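Local coordinates for variant surface glycoprotein MITAT 1.1 (Trypanosoma brucei brucei, PDB 5LY9) that forms the dense GPI-anchored coat on the parasite surface and, through antigenically distinct variants, lets the trypanosome evade the host immune response, at residues 13-18 with 107-112. Sequence-based numbering, arbitrary orientation.
Sequences PLCKLT and EFLNLL
L14 and L109 adopt nearly the same shape: in each, CG is anti to the carbonyl carbon (chi1 -67° and -71°) and the chain then runs on extended. This carries both methyls of L109, and CB and CD1 of L14, into the gap between helix 8-21 and helix 62-114. L109 CD1 reaches the base of L14 and lies 4.1 Å from L14 CB. Its other branch, CD2, meets the outer end of the same leucine, 4.2 Å from L14 CD1. The two side chains cross at a slant, branch against stem and branch against branch. L109 CD1 also touches C15, at 4.3 Å from C15 SG, so one methyl bridges two successive residues of helix 8-21. The contact is wholly apolar, small and buried. The backbones stay well apart, with 8.4 Å between L14 CA and L109 CA. The disulfide from C15 to C145 ties the sulfur beside L109 to the chain just past strand 143-144, and W246 of helix 244-254 packs on L14. One and two turns before L109 on helix 62-114, D106 and K102 hydrogen-bond to T18 OG1. Farther round that helix, E107, F108 and L111 pack against the second subunit. The arrangement is an apolar helix-helix packing contact in the A-type VSG N-terminal domain, where a short N-terminal helix lies against the end of a long helix of the elongated dimeric bundle.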
# COMPACT_ATOMS: atom_id res chain seq x y z
N PRO A 13 0.35 -14.91 -23.97
CA PRO A 13 -0.25 -14.95 -22.61
C PRO A 13 0.59 -14.18 -21.57
O PRO A 13 0.02 -13.65 -20.59
CB PRO A 13 -0.31 -16.44 -22.30
CG PRO A 13 -0.48 -17.06 -23.62
CD PRO A 13 0.36 -16.25 -24.58
N LEU A 14 1.91 -14.14 -21.72
CA LEU A 14 2.72 -13.35 -20.84
C LEU A 14 2.50 -11.87 -21.05
O LEU A 14 2.46 -11.12 -20.07
CB LEU A 14 4.24 -13.67 -20.98
CG LEU A 14 4.59 -15.10 -20.48
CD1 LEU A 14 5.95 -15.47 -21.00
CD2 LEU A 14 4.53 -15.23 -18.97
N CYS A 15 2.39 -11.43 -22.30
CA CYS A 15 1.99 -10.02 -22.60
C CYS A 15 0.63 -9.64 -21.97
O CYS A 15 0.47 -8.61 -21.38
CB CYS A 15 1.94 -9.73 -24.08
SG CYS A 15 3.56 -9.77 -24.87
N LYS A 16 -0.34 -10.54 -22.06
CA LYS A 16 -1.65 -10.32 -21.43
C LYS A 16 -1.50 -10.20 -19.93
O LYS A 16 -2.14 -9.34 -19.32
CB LYS A 16 -2.63 -11.47 -21.79
CG LYS A 16 -3.07 -11.45 -23.25
CD LYS A 16 -3.76 -12.78 -23.61
CE LYS A 16 -5.10 -13.00 -23.06
NZ LYS A 16 -5.83 -14.21 -23.64
N LEU A 17 -0.70 -11.05 -19.34
CA LEU A 17 -0.53 -11.02 -17.89
C LEU A 17 0.16 -9.75 -17.46
O LEU A 17 -0.30 -9.12 -16.50
CB LEU A 17 0.22 -12.25 -17.41
CG LEU A 17 0.58 -12.36 -15.92
CD1 LEU A 17 -0.70 -12.35 -15.06
CD2 LEU A 17 1.44 -13.59 -15.60
N THR A 18 1.27 -9.37 -18.14
CA THR A 18 1.92 -8.15 -17.73
C THR A 18 0.99 -6.93 -17.86
O THR A 18 0.99 -6.05 -16.99
CB THR A 18 3.34 -7.96 -18.38
OG1 THR A 18 3.98 -6.88 -17.71
CG2 THR A 18 3.19 -7.62 -19.77
N GLU A 107 11.43 -7.91 -17.82
CA GLU A 107 12.89 -7.99 -18.07
C GLU A 107 13.17 -9.17 -19.02
O GLU A 107 13.96 -9.05 -19.99
CB GLU A 107 13.66 -8.08 -16.77
CG GLU A 107 15.18 -8.21 -16.87
CD GLU A 107 15.88 -6.96 -17.40
OE1 GLU A 107 15.29 -5.84 -17.19
OE2 GLU A 107 17.06 -7.14 -17.90
N PHE A 108 12.56 -10.32 -18.75
CA PHE A 108 12.85 -11.51 -19.60
C PHE A 108 12.27 -11.30 -21.00
O PHE A 108 12.93 -11.63 -22.01
CB PHE A 108 12.46 -12.82 -18.97
CG PHE A 108 13.14 -13.97 -19.59
CD1 PHE A 108 14.51 -14.23 -19.28
CD2 PHE A 108 12.54 -14.69 -20.58
CE1 PHE A 108 15.15 -15.26 -19.87
CE2 PHE A 108 13.21 -15.74 -21.18
CZ PHE A 108 14.49 -16.00 -20.88
N LEU A 109 11.03 -10.83 -21.10
CA LEU A 109 10.46 -10.57 -22.42
C LEU A 109 11.29 -9.55 -23.20
O LEU A 109 11.50 -9.72 -24.41
CB LEU A 109 9.00 -10.09 -22.38
CG LEU A 109 7.91 -11.11 -22.01
CD1 LEU A 109 6.59 -10.41 -21.88
CD2 LEU A 109 7.75 -12.25 -22.98
N ASN A 110 11.72 -8.48 -22.53
CA ASN A 110 12.56 -7.49 -23.15
C ASN A 110 13.85 -8.14 -23.68
O ASN A 110 14.32 -7.79 -24.80
CB ASN A 110 12.91 -6.37 -22.19
CG ASN A 110 13.84 -5.32 -22.81
OD1 ASN A 110 13.40 -4.51 -23.61
ND2 ASN A 110 15.11 -5.38 -22.48
N LEU A 111 14.45 -9.06 -22.88
CA LEU A 111 15.71 -9.64 -23.31
C LEU A 111 15.45 -10.49 -24.58
O LEU A 111 16.18 -10.37 -25.55
CB LEU A 111 16.31 -10.52 -22.19
CG LEU A 111 17.52 -11.33 -22.63
CD1 LEU A 111 18.67 -10.40 -23.05
CD2 LEU A 111 17.95 -12.23 -21.53
N LEU A 112 14.40 -11.31 -24.58
CA LEU A 112 14.09 -12.12 -25.74
C LEU A 112 13.83 -11.24 -26.94
O LEU A 112 14.33 -11.55 -28.06
CB LEU A 112 12.92 -13.05 -25.53
CG LEU A 112 13.11 -14.18 -24.54
CD1 LEU A 112 11.82 -15.00 -24.40
CD2 LEU A 112 14.29 -14.98 -24.89